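Local coordinates for uncharacterized protein (Nostoc punctiforme, PDB 2QDR) that is of unknown function but, with its double-stranded beta-helix (cupin) fold, is a putative dioxygenase, at residues Arg51-Phe56 with Thr269-Ile274; Ala91-Val96 with Leu157-Gly162; Leu113-Ile118 with Ser135-Gly140. One frame throughout, in Å; residues are numbered along the deposited sequence.

Contact 1: Arg51-Phe56 with Thr269-Ile274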
ATOM      1  N   ARG A  51      22.263 -14.160 -31.993  1.00 56.86           N
ATOM      2  CA  ARG A  51      22.522 -14.194 -30.560  1.00 56.60           C
ATOM      3  C   ARG A  51      23.790 -13.447 -30.126  1.00 57.93           C
ATOM      4  O   ARG A  51      24.374 -13.778 -29.094  1.00 57.82           O
ATOM      5  CB  ARG A  51      22.587 -15.654 -30.114  1.00 55.29           C
ATOM      6  CG  ARG A  51      21.398 -16.457 -30.580  1.00 50.62           C
ATOM      7  CD  ARG A  51      21.383 -17.798 -29.961  1.00 43.14           C
ATOM      8  NE  ARG A  51      20.221 -18.577 -30.365  1.00 36.09           N
ATOM      9  CZ  ARG A  51      19.930 -19.791 -29.899  1.00 34.54           C
ATOM     10  NH1 ARG A  51      20.704 -20.389 -28.991  1.00 38.70           N
ATOM     11  NH2 ARG A  51      18.847 -20.424 -30.333  1.00 36.96           N
ATOM     12  N   GLN A  52      24.167 -12.409 -30.881  1.00 59.17           N
ATOM     13  CA  GLN A  52      25.370 -11.626 -30.603  1.00 59.31           C
ATOM     14  C   GLN A  52      25.062 -10.155 -30.375  1.00 58.55           C
ATOM     15  O   GLN A  52      24.567  -9.480 -31.268  1.00 58.17           O
ATOM     16  CB  GLN A  52      26.379 -11.767 -31.763  1.00 59.40           C
ATOM     17  CG  GLN A  52      27.714 -11.010 -31.561  1.00 59.87           C
ATOM     18  CD  GLN A  52      28.488 -11.463 -30.327  1.00 57.62           C
ATOM     19  OE1 GLN A  52      28.876 -12.630 -30.217  1.00 51.47           O
ATOM     20  NE2 GLN A  52      28.750 -10.527 -29.415  1.00 56.64           N
ATOM     21  N   TYR A  53      25.372  -9.669 -29.174  1.00 59.04           N
ATOM     22  CA  TYR A  53      25.183  -8.260 -28.836  1.00 58.12           C
ATOM     23  C   TYR A  53      26.229  -7.479 -29.605  1.00 58.46           C
ATOM     24  O   TYR A  53      27.340  -7.985 -29.801  1.00 59.60           O
ATOM     25  CB  TYR A  53      25.322  -7.993 -27.326  1.00 57.08           C
ATOM     26  CG  TYR A  53      26.661  -8.386 -26.702  1.00 57.76           C
ATOM     27  CD1 TYR A  53      27.760  -7.533 -26.741  1.00 55.51           C
ATOM     28  CD2 TYR A  53      26.816  -9.611 -26.055  1.00 57.72           C
ATOM     29  CE1 TYR A  53      28.977  -7.901 -26.186  1.00 54.86           C
ATOM     30  CE2 TYR A  53      28.030  -9.983 -25.492  1.00 55.26           C
ATOM     31  CZ  TYR A  53      29.104  -9.123 -25.557  1.00 54.15           C
ATOM     32  OH  TYR A  53      30.310  -9.475 -24.998  1.00 54.69           O
ATOM     33  N   GLN A  54      25.873  -6.290 -30.089  1.00 58.38           N
ATOM     34  CA  GLN A  54      26.818  -5.436 -30.821  1.00 58.67           C
ATOM     35  C   GLN A  54      26.660  -3.992 -30.374  1.00 59.65           C
ATOM     36  O   GLN A  54      25.542  -3.483 -30.349  1.00 58.79           O
ATOM     37  CB  GLN A  54      26.616  -5.511 -32.323  1.00 58.52           C
ATOM     38  CG  GLN A  54      26.710  -6.904 -32.913  1.00 57.88           C
ATOM     39  CD  GLN A  54      26.657  -6.885 -34.422  1.00 58.02           C
ATOM     40  OE1 GLN A  54      27.138  -5.950 -35.054  1.00 59.42           O
ATOM     41  NE2 GLN A  54      26.120  -7.940 -35.012  1.00 59.30           N
ATOM     42  N   PHE A  55      27.781  -3.349 -30.031  1.00 60.39           N
ATOM     43  CA  PHE A  55      27.802  -1.971 -29.581  1.00 60.64           C
ATOM     44  C   PHE A  55      28.727  -1.146 -30.459  1.00 60.71           C
ATOM     45  O   PHE A  55      29.808  -1.615 -30.818  1.00 60.48           O
ATOM     46  CB  PHE A  55      28.347  -1.862 -28.156  1.00 60.74           C
ATOM     47  CG  PHE A  55      27.791  -2.871 -27.188  1.00 62.40           C
ATOM     48  CD1 PHE A  55      26.427  -3.042 -27.051  1.00 62.46           C
ATOM     49  CD2 PHE A  55      28.640  -3.552 -26.305  1.00 65.74           C
ATOM     50  CE1 PHE A  55      25.898  -3.951 -26.126  1.00 62.49           C
ATOM     51  CE2 PHE A  55      28.125  -4.456 -25.356  1.00 64.05           C
ATOM     52  CZ  PHE A  55      26.748  -4.655 -25.274  1.00 63.52           C
ATOM     53  N   PHE A  56      28.330   0.083 -30.785  1.00 60.10           N
ATOM     54  CA  PHE A  56      29.178   0.968 -31.597  1.00 59.26           C
ATOM     55  C   PHE A  56      28.793   2.451 -31.505  1.00 59.72           C
ATOM     56  O   PHE A  56      27.654   2.805 -31.188  1.00 59.46           O
ATOM     57  CB  PHE A  56      29.216   0.526 -33.069  1.00 58.37           C
ATOM     58  CG  PHE A  56      27.876   0.423 -33.721  1.00 58.14           C
ATOM     59  CD1 PHE A  56      27.171  -0.775 -33.698  1.00 56.35           C
ATOM     60  CD2 PHE A  56      27.330   1.509 -34.396  1.00 56.54           C
ATOM     61  CE1 PHE A  56      25.941  -0.887 -34.319  1.00 56.11           C
ATOM     62  CE2 PHE A  56      26.094   1.406 -35.020  1.00 56.71           C
ATOM     63  CZ  PHE A  56      25.402   0.204 -34.988  1.00 55.19           C
ATOM     64  N   THR A 269      23.551 -12.797 -24.859  1.00 59.24           N
ATOM     65  CA  THR A 269      23.967 -12.889 -23.462  1.00 60.34           C
ATOM     66  C   THR A 269      24.708 -11.602 -23.117  1.00 61.32           C
ATOM     67  O   THR A 269      25.912 -11.481 -23.360  1.00 62.93           O
ATOM     68  CB  THR A 269      24.823 -14.138 -23.234  1.00 60.83           C
ATOM     69  OG1 THR A 269      24.078 -15.288 -23.648  1.00 58.58           O
ATOM     70  CG2 THR A 269      25.212 -14.274 -21.753  1.00 62.02           C
ATOM     71  N   LEU A 270      23.976 -10.641 -22.558  1.00 60.88           N
ATOM     72  CA  LEU A 270      24.555  -9.337 -22.223  1.00 61.27           C
ATOM     73  C   LEU A 270      25.433  -9.356 -20.977  1.00 61.75           C
ATOM     74  O   LEU A 270      25.000  -9.855 -19.938  1.00 62.11           O
ATOM     75  CB  LEU A 270      23.469  -8.255 -22.069  1.00 61.13           C
ATOM     76  CG  LEU A 270      22.927  -7.673 -23.389  1.00 64.11           C
ATOM     77  CD1 LEU A 270      23.942  -6.717 -24.054  1.00 65.39           C
ATOM     78  CD2 LEU A 270      22.478  -8.751 -24.397  1.00 63.44           C
ATOM     79  N   PRO A 271      26.668  -8.808 -21.073  1.00 62.51           N
ATOM     80  CA  PRO A 271      27.536  -8.762 -19.893  1.00 62.09           C
ATOM     81  C   PRO A 271      27.010  -7.883 -18.767  1.00 61.91           C
ATOM     82  O   PRO A 271      25.983  -7.229 -18.906  1.00 62.45           O
ATOM     83  CB  PRO A 271      28.837  -8.141 -20.434  1.00 62.90           C
ATOM     84  CG  PRO A 271      28.790  -8.317 -21.908  1.00 61.89           C
ATOM     85  CD  PRO A 271      27.355  -8.257 -22.265  1.00 62.91           C
ATOM     86  N   ARG A 272      27.743  -7.870 -17.665  1.00 61.79           N
ATOM     87  CA  ARG A 272      27.390  -7.093 -16.495  1.00 61.80           C
ATOM     88  C   ARG A 272      27.390  -5.609 -16.837  1.00 62.02           C
ATOM     89  O   ARG A 272      28.252  -5.161 -17.580  1.00 62.01           O
ATOM     90  CB  ARG A 272      28.410  -7.383 -15.409  1.00 61.23           C
ATOM     91  CG  ARG A 272      28.164  -6.797 -14.043  1.00 63.00           C
ATOM     92  CD  ARG A 272      29.310  -7.224 -13.118  1.00 63.29           C
ATOM     93  NE  ARG A 272      29.000  -7.013 -11.713  1.00 66.50           N
ATOM     94  CZ  ARG A 272      29.783  -7.329 -10.675  1.00 67.11           C
ATOM     95  NH1 ARG A 272      30.987  -7.868 -10.840  1.00 67.70           N
ATOM     96  NH2 ARG A 272      29.357  -7.092  -9.444  1.00 70.92           N
ATOM     97  N   HIS A 273      26.412  -4.874 -16.310  1.00 62.40           N
ATOM     98  CA  HIS A 273      26.254  -3.438 -16.517  1.00 62.80           C
ATOM     99  C   HIS A 273      26.679  -2.678 -15.282  1.00 61.64           C
ATOM    100  O   HIS A 273      26.178  -2.962 -14.191  1.00 61.45           O
ATOM    101  CB  HIS A 273      24.809  -3.065 -16.779  1.00 64.39           C
ATOM    102  CG  HIS A 273      24.284  -3.489 -18.114  1.00 68.28           C
ATOM    103  ND1 HIS A 273      24.131  -4.809 -18.486  1.00 71.06           N
ATOM    104  CD2 HIS A 273      23.775  -2.751 -19.129  1.00 71.95           C
ATOM    105  CE1 HIS A 273      23.603  -4.865 -19.698  1.00 72.96           C
ATOM    106  NE2 HIS A 273      23.368  -3.630 -20.106  1.00 79.69           N
ATOM    107  N   ILE A 274      27.590  -1.717 -15.441  1.00 61.41           N
ATOM    108  CA  ILE A 274      28.054  -0.899 -14.316  1.00 61.98           C
ATOM    109  C   ILE A 274      28.198   0.555 -14.767  1.00 61.69           C
ATOM    110  O   ILE A 274      28.656   0.821 -15.872  1.00 60.31           O
ATOM    111  CB  ILE A 274      29.399  -1.397 -13.691  1.00 62.36           C
ATOM    112  CG1 ILE A 274      29.377  -2.917 -13.409  1.00 66.13           C
ATOM    113  CG2 ILE A 274      29.728  -0.589 -12.403  1.00 62.41           C
ATOM    114  CD1 ILE A 274      30.653  -3.504 -12.750  1.00 62.38           C
TER
HETATM  115  O   HOH W   1      25.853 -12.375 -27.191  1.00 57.81           O
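Tyr53 meets Pro271 and Leu270 because its CG sits between the backbone N and the carbonyl carbon (chi1 59°), which brings the ring to Thr269 O, 3.4 Å from CE2, and under Pro271 CD. Leu270 answers with CG beside its own backbone N (chi1 -79°), and its CD1 lodges between two aromatic residues. Pro271 CD lies over one face of the Tyr53 ring, 3.9 Å from the centroid and offset toward the rim, a CH-pi contact; CG of the same proline reaches Tyr53 OH at 3.6 Å. On the opposite face Gln52 NE2 stands above the ring centre and donates to Tyr53 O at 2.9 Å in a nearly straight bond (166°). Leu270 CD1 touches Tyr53 CB at 3.8 Å and meets Phe55 at the ring edge, 3.7 Å from CZ. With the ring gone, as in an alanine here, Pro271 CD would probably lose its CH-pi partner and the Gln52 amide the face it lies on. A water donates to Arg51 O and accepts weak bonds from Tyr53 N and Thr269 N. Thr269 OG1 turns to Trp127 of the second subunit. Side chains and this water, without strand pairing, thus join the lead-in to strand 54-57 to the broken strand 268-275. Val251 of strand 248-251 packs on Phe55 and Pro271, Cys264 of strand 260-264 on Tyr53 and Leu270.

Contact 2: Ala91-Val96 with Leu157-Gly162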
ATOM      1  N   ALA A  91      12.688  -2.787 -43.103  1.00 62.82           N
ATOM      2  CA  ALA A  91      12.838  -2.253 -41.752  1.00 62.73           C
ATOM      3  C   ALA A  91      14.262  -1.745 -41.451  1.00 62.46           C
ATOM      4  O   ALA A  91      15.240  -2.346 -41.898  1.00 62.96           O
ATOM      5  CB  ALA A  91      12.403  -3.298 -40.695  1.00 62.07           C
ATOM      6  N   SER A  92      14.360  -0.626 -40.728  1.00 61.05           N
ATOM      7  CA  SER A  92      15.654  -0.039 -40.372  1.00 60.70           C
ATOM      8  C   SER A  92      15.600   0.991 -39.240  1.00 59.94           C
ATOM      9  O   SER A  92      14.534   1.451 -38.839  1.00 61.07           O
ATOM     10  CB  SER A  92      16.261   0.643 -41.601  1.00 60.26           C
ATOM     11  OG  SER A  92      15.394   1.655 -42.059  1.00 58.46           O
ATOM     12  N   THR A  93      16.775   1.293 -38.709  1.00 59.50           N
ATOM     13  CA  THR A  93      16.962   2.297 -37.665  1.00 60.87           C
ATOM     14  C   THR A  93      18.139   3.120 -38.142  1.00 61.16           C
ATOM     15  O   THR A  93      19.134   2.559 -38.614  1.00 62.17           O
ATOM     16  CB  THR A  93      17.228   1.714 -36.271  1.00 60.93           C
ATOM     17  OG1 THR A  93      16.082   0.975 -35.838  1.00 57.04           O
ATOM     18  CG2 THR A  93      17.505   2.839 -35.257  1.00 61.22           C
ATOM     19  N   SER A  94      18.026   4.438 -38.040  1.00 61.40           N
ATOM     20  CA  SER A  94      19.095   5.315 -38.508  1.00 62.70           C
ATOM     21  C   SER A  94      19.063   6.690 -37.862  1.00 62.54           C
ATOM     22  O   SER A  94      18.048   7.125 -37.324  1.00 63.60           O
ATOM     23  CB  SER A  94      19.031   5.413 -40.036  1.00 62.34           C
ATOM     24  OG  SER A  94      17.727   5.725 -40.467  1.00 68.49           O
ATOM     25  N   ARG A  95      20.217   7.342 -37.904  1.00 62.39           N
ATOM     26  CA  ARG A  95      20.418   8.663 -37.349  1.00 61.92           C
ATOM     27  C   ARG A  95      20.475   9.596 -38.544  1.00 60.92           C
ATOM     28  O   ARG A  95      21.452   9.579 -39.308  1.00 60.54           O
ATOM     29  CB  ARG A  95      21.705   8.675 -36.555  1.00 61.80           C
ATOM     30  CG  ARG A  95      22.020   9.961 -35.825  1.00 63.14           C
ATOM     31  CD  ARG A  95      23.395   9.826 -35.258  1.00 65.71           C
ATOM     32  NE  ARG A  95      23.888  11.016 -34.578  1.00 65.55           N
ATOM     33  CZ  ARG A  95      25.160  11.189 -34.206  1.00 68.72           C
ATOM     34  NH1 ARG A  95      26.100  10.266 -34.462  1.00 71.47           N
ATOM     35  NH2 ARG A  95      25.518  12.312 -33.599  1.00 71.10           N
ATOM     36  N   VAL A  96      19.410  10.377 -38.732  1.00 60.06           N
ATOM     37  CA  VAL A  96      19.322  11.305 -39.857  1.00 60.91           C
ATOM     38  C   VAL A  96      19.546  12.729 -39.375  1.00 61.04           C
ATOM     39  O   VAL A  96      19.356  13.013 -38.189  1.00 61.66           O
ATOM     40  CB  VAL A  96      17.957  11.211 -40.631  1.00 61.52           C
ATOM     41  CG1 VAL A  96      17.735   9.800 -41.174  1.00 59.96           C
ATOM     42  CG2 VAL A  96      16.754  11.642 -39.784  1.00 63.98           C
ATOM     43  N   LEU A 157      16.216   9.989 -34.625  1.00 63.60           N
ATOM     44  CA  LEU A 157      16.295   8.542 -34.759  1.00 64.61           C
ATOM     45  C   LEU A 157      15.126   8.225 -35.680  1.00 63.95           C
ATOM     46  O   LEU A 157      13.974   8.320 -35.264  1.00 64.17           O
ATOM     47  CB  LEU A 157      16.169   7.793 -33.435  1.00 65.20           C
ATOM     48  CG  LEU A 157      17.286   7.996 -32.411  1.00 69.01           C
ATOM     49  CD1 LEU A 157      16.940   7.272 -31.112  1.00 70.81           C
ATOM     50  CD2 LEU A 157      18.633   7.526 -32.948  1.00 69.96           C
ATOM     51  N   TRP A 158      15.428   7.907 -36.936  1.00 62.88           N
ATOM     52  CA  TRP A 158      14.430   7.603 -37.953  1.00 62.52           C
ATOM     53  C   TRP A 158      14.250   6.096 -38.011  1.00 61.39           C
ATOM     54  O   TRP A 158      15.161   5.382 -38.432  1.00 63.04           O
ATOM     55  CB  TRP A 158      14.901   8.156 -39.290  1.00 63.29           C
ATOM     56  CG  TRP A 158      13.923   8.087 -40.394  1.00 63.27           C
ATOM     57  CD1 TRP A 158      13.746   7.064 -41.281  1.00 64.02           C
ATOM     58  CD2 TRP A 158      13.010   9.119 -40.778  1.00 63.29           C
ATOM     59  NE1 TRP A 158      12.760   7.394 -42.185  1.00 64.74           N
ATOM     60  CE2 TRP A 158      12.295   8.650 -41.897  1.00 65.66           C
ATOM     61  CE3 TRP A 158      12.726  10.396 -40.281  1.00 63.56           C
ATOM     62  CZ2 TRP A 158      11.301   9.409 -42.525  1.00 64.19           C
ATOM     63  CZ3 TRP A 158      11.743  11.155 -40.908  1.00 63.16           C
ATOM     64  CH2 TRP A 158      11.039  10.654 -42.014  1.00 64.03           C
HETATM   65  N   MSE A 159      13.074   5.620 -37.613  1.00 59.48           N
HETATM   66  CA  MSE A 159      12.770   4.180 -37.544  1.00 57.70           C
HETATM   67  C   MSE A 159      11.657   3.690 -38.479  1.00 59.25           C
HETATM   68  O   MSE A 159      10.481   3.829 -38.177  1.00 59.42           O
HETATM   69  CB  MSE A 159      12.418   3.860 -36.086  1.00 57.69           C
HETATM   70  CG  MSE A 159      13.618   3.952 -35.164  1.00 57.49           C
HETATM   71 SE   MSE A 159      13.214   4.113 -33.292  0.75 48.90          SE
HETATM   72  CE  MSE A 159      12.534   5.929 -33.254  1.00 57.12           C
ATOM     73  N   GLU A 160      12.057   3.099 -39.598  1.00 59.99           N
ATOM     74  CA  GLU A 160      11.145   2.553 -40.607  1.00 59.89           C
ATOM     75  C   GLU A 160      10.854   1.112 -40.198  1.00 60.29           C
ATOM     76  O   GLU A 160      11.773   0.313 -40.192  1.00 60.37           O
ATOM     77  CB  GLU A 160      11.794   2.613 -41.979  1.00 59.13           C
ATOM     78  CG  GLU A 160      12.276   4.017 -42.389  1.00 60.74           C
ATOM     79  CD  GLU A 160      12.914   4.061 -43.761  1.00 59.51           C
ATOM     80  OE1 GLU A 160      12.928   3.035 -44.481  1.00 65.59           O
ATOM     81  OE2 GLU A 160      13.414   5.136 -44.125  1.00 60.08           O
ATOM     82  N   ASN A 161       9.603   0.772 -39.867  1.00 60.74           N
ATOM     83  CA  ASN A 161       9.258  -0.581 -39.368  1.00 61.43           C
ATOM     84  C   ASN A 161       8.453  -1.539 -40.245  1.00 63.57           C
ATOM     85  O   ASN A 161       8.537  -2.751 -40.046  1.00 63.93           O
ATOM     86  CB  ASN A 161       8.447  -0.450 -38.079  1.00 61.10           C
ATOM     87  CG  ASN A 161       9.146   0.336 -37.000  1.00 58.42           C
ATOM     88  OD1 ASN A 161      10.371   0.480 -36.981  1.00 58.57           O
ATOM     89  ND2 ASN A 161       8.358   0.828 -36.063  1.00 54.89           N
ATOM     90  N   GLY A 162       7.640  -1.008 -41.154  1.00 66.30           N
ATOM     91  CA  GLY A 162       6.792  -1.812 -42.048  1.00 67.32           C
ATOM     92  C   GLY A 162       7.447  -2.971 -42.783  1.00 68.45           C
ATOM     93  O   GLY A 162       8.680  -3.040 -42.906  1.00 68.77           O
TER
HETATM   94  O   HOH W   2      15.868   3.838 -40.855  1.00 55.89           O
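Trp158 pairs with Ser94 and packs its CB on Val96, 3.8 Å from CG1 and slightly farther from CG2, the two side chains running at a slant to each other. With CG anti to the backbone N (chi1 -172°), the indole is carried away from strand 92-96. At the end of the pyrrole ring NE1 gives a weak hydrogen bond to Glu160 OE2, two residues along its own strand; the Glu160 carboxyl carbon and a water both lie at the indole edge, in its plane. Trp67 meets the same indole edge-to-face, and Leu113 packs against it.

The backbones run antiparallel. Trp158 N donates to Ser94 O at 2.8 Å (155°), and Ser92 N to Glu160 O at 2.8 Å (163°); the two return bonds, Ser94 N to Trp158 O and Glu160 N to Ser92 O, are weak and bent. The water at the indole edge, on the side of the two serines, bridges Ser92 OG, Ser94 OG and Trp158 O; it lies 2.7 Å from Ser94 OG and donates to the carbonyl.

On the other side of the sheet Thr93 and Met159, a selenomethionine, lie side by side, with Thr93 OG1 3.9 Å from Met159 CG. That hydroxyl bonds to Glu241, and Arg95 forms a salt bridge with Glu155. Strands 92-98 and 154-160 are neighbours in an antiparallel sheet of the double-stranded beta-helix, and the chemistry between them is divided: Trp158 and Val96 supply an apolar patch, while beside it the buried hydroxyls of Ser92 and Ser94 share one water that also serves a backbone carbonyl.

Contact 3: Leu113-Ile118 with Ser135-Gly140; sequences LEIFVI and SFIPAG
Glu114 CG comes obliquely to the Phe136 ring, 3.6 Å from CD2, and the carboxyl carbon of Glu114 sits at the ring edge, in plane, 3.7 Å from Phe136 CD2. The carboxylate is turned 72° against the ring, so the two flat groups are far from stacked. Phe136 reaches this place with CG anti to the backbone N (chi1 179°), and Glu114 with CG beside its own N and the chain extended beyond. The acid end is heavily engaged: OE2 forms salt bridges with Arg211 and Arg284 and a hydrogen bond with Asn161, and OE1 bonds to Tyr134 OH. Together these partners fix the rotation of the carboxylate.

On the other face Ile115 and Ile137 bring their CD1 methyls to 4.0 Å, with Leu113 CB beside Ile137 CB. Four backbone bonds join the strands, an antiparallel pair of the double-stranded beta-helix. Leu113 and Ile137 form a hydrogen-bonded pair, with Leu113 N to Ile137 O at 3.0 Å and Ile137 N to Leu113 O at 2.8 Å, the latter almost straight (173°). Ile115 and Ser135 form the next such pair, and Glu114 and Phe136 between them are the non-hydrogen-bonded pair. Ser135 OG is bonded to the carbonyls of Ile184 and Pro185.

Strand 113-117 lies between strands 133-137 and 154-160 in a curled antiparallel sheet, with strand 184-188 beyond strand 133-137. Leu124 of strand 121-124 touches both isoleucines, whereas Val219 of strand 218-224 approaches Glu114 on the acid's side.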
ATOM      1  N   LEU A 113       6.280   4.422 -39.085  1.00 59.04           N
ATOM      2  CA  LEU A 113       7.430   5.300 -38.862  1.00 58.95           C
ATOM      3  C   LEU A 113       7.509   5.858 -37.436  1.00 59.64           C
ATOM      4  O   LEU A 113       6.546   6.444 -36.964  1.00 59.80           O
ATOM      5  CB  LEU A 113       7.359   6.462 -39.867  1.00 58.04           C
ATOM      6  CG  LEU A 113       8.304   7.676 -39.777  1.00 59.31           C
ATOM      7  CD1 LEU A 113       9.781   7.297 -39.676  1.00 62.75           C
ATOM      8  CD2 LEU A 113       8.077   8.588 -40.972  1.00 59.99           C
ATOM      9  N   GLU A 114       8.645   5.670 -36.761  1.00 60.05           N
ATOM     10  CA  GLU A 114       8.834   6.214 -35.421  1.00 61.65           C
ATOM     11  C   GLU A 114       9.916   7.268 -35.552  1.00 61.77           C
ATOM     12  O   GLU A 114      10.868   7.096 -36.316  1.00 60.47           O
ATOM     13  CB  GLU A 114       9.231   5.174 -34.399  1.00 60.70           C
ATOM     14  CG  GLU A 114       8.455   3.914 -34.547  1.00 63.84           C
ATOM     15  CD  GLU A 114       8.511   3.033 -33.327  1.00 62.65           C
ATOM     16  OE1 GLU A 114       8.332   3.531 -32.195  1.00 58.51           O
ATOM     17  OE2 GLU A 114       8.672   1.823 -33.520  1.00 63.42           O
ATOM     18  N   ILE A 115       9.749   8.349 -34.796  1.00 62.15           N
ATOM     19  CA  ILE A 115      10.637   9.490 -34.802  1.00 62.32           C
ATOM     20  C   ILE A 115      10.941   9.883 -33.377  1.00 61.40           C
ATOM     21  O   ILE A 115      10.019   9.965 -32.586  1.00 61.99           O
ATOM     22  CB  ILE A 115       9.926  10.658 -35.535  1.00 61.84           C
ATOM     23  CG1 ILE A 115       9.689  10.296 -37.005  1.00 62.83           C
ATOM     24  CG2 ILE A 115      10.695  11.984 -35.461  1.00 63.18           C
ATOM     25  CD1 ILE A 115       8.942  11.350 -37.773  1.00 64.23           C
ATOM     26  N   PHE A 116      12.217  10.127 -33.070  1.00 60.95           N
ATOM     27  CA  PHE A 116      12.653  10.568 -31.746  1.00 60.37           C
ATOM     28  C   PHE A 116      13.738  11.625 -31.942  1.00 60.05           C
ATOM     29  O   PHE A 116      14.802  11.314 -32.467  1.00 60.54           O
ATOM     30  CB  PHE A 116      13.165   9.419 -30.888  1.00 59.83           C
ATOM     31  CG  PHE A 116      13.543   9.848 -29.500  1.00 59.58           C
ATOM     32  CD1 PHE A 116      12.579   9.938 -28.514  1.00 59.68           C
ATOM     33  CD2 PHE A 116      14.852  10.186 -29.185  1.00 59.69           C
ATOM     34  CE1 PHE A 116      12.910  10.344 -27.227  1.00 60.20           C
ATOM     35  CE2 PHE A 116      15.197  10.598 -27.908  1.00 58.11           C
ATOM     36  CZ  PHE A 116      14.221  10.669 -26.920  1.00 58.75           C
ATOM     37  N   VAL A 117      13.486  12.844 -31.464  1.00 60.84           N
ATOM     38  CA  VAL A 117      14.412  13.971 -31.655  1.00 61.66           C
ATOM     39  C   VAL A 117      15.599  13.962 -30.691  1.00 62.35           C
ATOM     40  O   VAL A 117      15.418  14.050 -29.483  1.00 61.95           O
ATOM     41  CB  VAL A 117      13.665  15.319 -31.529  1.00 61.89           C
ATOM     42  CG1 VAL A 117      14.615  16.516 -31.761  1.00 61.13           C
ATOM     43  CG2 VAL A 117      12.482  15.368 -32.506  1.00 64.18           C
ATOM     44  N   ILE A 118      16.806  13.908 -31.252  1.00 64.02           N
ATOM     45  CA  ILE A 118      18.051  13.886 -30.493  1.00 65.19           C
ATOM     46  C   ILE A 118      18.568  15.295 -30.238  1.00 64.90           C
ATOM     47  O   ILE A 118      18.974  15.603 -29.128  1.00 66.48           O
ATOM     48  CB  ILE A 118      19.151  13.105 -31.239  1.00 65.71           C
ATOM     49  CG1 ILE A 118      18.700  11.670 -31.528  1.00 66.73           C
ATOM     50  CG2 ILE A 118      20.475  13.117 -30.430  1.00 69.71           C
ATOM     51  CD1 ILE A 118      19.678  10.893 -32.387  1.00 66.65           C
ATOM     52  N   SER A 135       7.218  10.660 -31.812  1.00 61.68           N
ATOM     53  CA  SER A 135       6.022  10.462 -32.613  1.00 62.50           C
ATOM     54  C   SER A 135       6.029   9.084 -33.253  1.00 63.22           C
ATOM     55  O   SER A 135       7.088   8.602 -33.660  1.00 64.59           O
ATOM     56  CB  SER A 135       5.878  11.502 -33.724  1.00 62.16           C
ATOM     57  OG  SER A 135       4.751  11.181 -34.539  1.00 61.03           O
ATOM     58  N   PHE A 136       4.847   8.462 -33.296  1.00 63.11           N
ATOM     59  CA  PHE A 136       4.623   7.173 -33.952  1.00 63.18           C
ATOM     60  C   PHE A 136       3.567   7.458 -35.012  1.00 61.98           C
ATOM     61  O   PHE A 136       2.440   7.823 -34.678  1.00 60.21           O
ATOM     62  CB  PHE A 136       4.121   6.060 -33.036  1.00 64.56           C
ATOM     63  CG  PHE A 136       3.894   4.763 -33.766  1.00 63.20           C
ATOM     64  CD1 PHE A 136       2.682   4.484 -34.379  1.00 65.14           C
ATOM     65  CD2 PHE A 136       4.910   3.836 -33.871  1.00 67.57           C
ATOM     66  CE1 PHE A 136       2.487   3.297 -35.076  1.00 65.54           C
ATOM     67  CE2 PHE A 136       4.722   2.635 -34.564  1.00 66.93           C
ATOM     68  CZ  PHE A 136       3.507   2.370 -35.162  1.00 64.58           C
ATOM     69  N   ILE A 137       3.936   7.268 -36.271  1.00 61.87           N
ATOM     70  CA  ILE A 137       3.069   7.513 -37.403  1.00 62.36           C
ATOM     71  C   ILE A 137       2.756   6.172 -38.068  1.00 61.07           C
ATOM     72  O   ILE A 137       3.588   5.650 -38.817  1.00 60.89           O
ATOM     73  CB  ILE A 137       3.742   8.478 -38.405  1.00 62.64           C
ATOM     74  CG1 ILE A 137       4.214   9.749 -37.682  1.00 63.26           C
ATOM     75  CG2 ILE A 137       2.783   8.795 -39.576  1.00 63.03           C
ATOM     76  CD1 ILE A 137       5.072  10.659 -38.521  1.00 64.33           C
ATOM     77  N   PRO A 138       1.567   5.596 -37.791  1.00 59.92           N
ATOM     78  CA  PRO A 138       1.226   4.318 -38.417  1.00 59.50           C
ATOM     79  C   PRO A 138       1.128   4.465 -39.918  1.00 59.04           C
ATOM     80  O   PRO A 138       0.850   5.564 -40.405  1.00 59.83           O
ATOM     81  CB  PRO A 138      -0.157   3.971 -37.840  1.00 59.54           C
ATOM     82  CG  PRO A 138      -0.428   4.943 -36.769  1.00 58.50           C
ATOM     83  CD  PRO A 138       0.494   6.090 -36.915  1.00 58.99           C
ATOM     84  N   ALA A 139       1.383   3.375 -40.631  1.00 59.15           N
ATOM     85  CA  ALA A 139       1.327   3.373 -42.084  1.00 58.14           C
ATOM     86  C   ALA A 139      -0.058   3.779 -42.510  1.00 57.95           C
ATOM     87  O   ALA A 139      -1.033   3.268 -41.968  1.00 58.67           O
ATOM     88  CB  ALA A 139       1.649   1.999 -42.634  1.00 58.38           C
ATOM     89  N   GLY A 140      -0.143   4.733 -43.431  1.00 58.49           N
ATOM     90  CA  GLY A 140      -1.422   5.211 -43.950  1.00 58.80           C
ATOM     91  C   GLY A 140      -1.988   6.448 -43.282  1.00 59.19           C
ATOM     92  O   GLY A 140      -2.932   7.033 -43.800  1.00 59.62           O
TER

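From the N terminus the chain first passes through 51-56, which meets 269-274 only after 212 intervening residues; contact 1 therefore closes the longest loop, and both other contacts nest inside it. Next comes 91-96, whose partner 157-162 closes contact 2, and within that loop 113-118 and 135-140 close contact 3. None cross. Contacts 2 and 3 share one sheet, strands 154-160 and 113-117 being neighbours, and they touch: Leu157 N lies 2.9 Å from Phe116 O, probably a hydrogen bond. Contact 1 stands apart, its centre about 27 Å from that of contact 3, and joins the early strand 54-57 to the late strand 268-275.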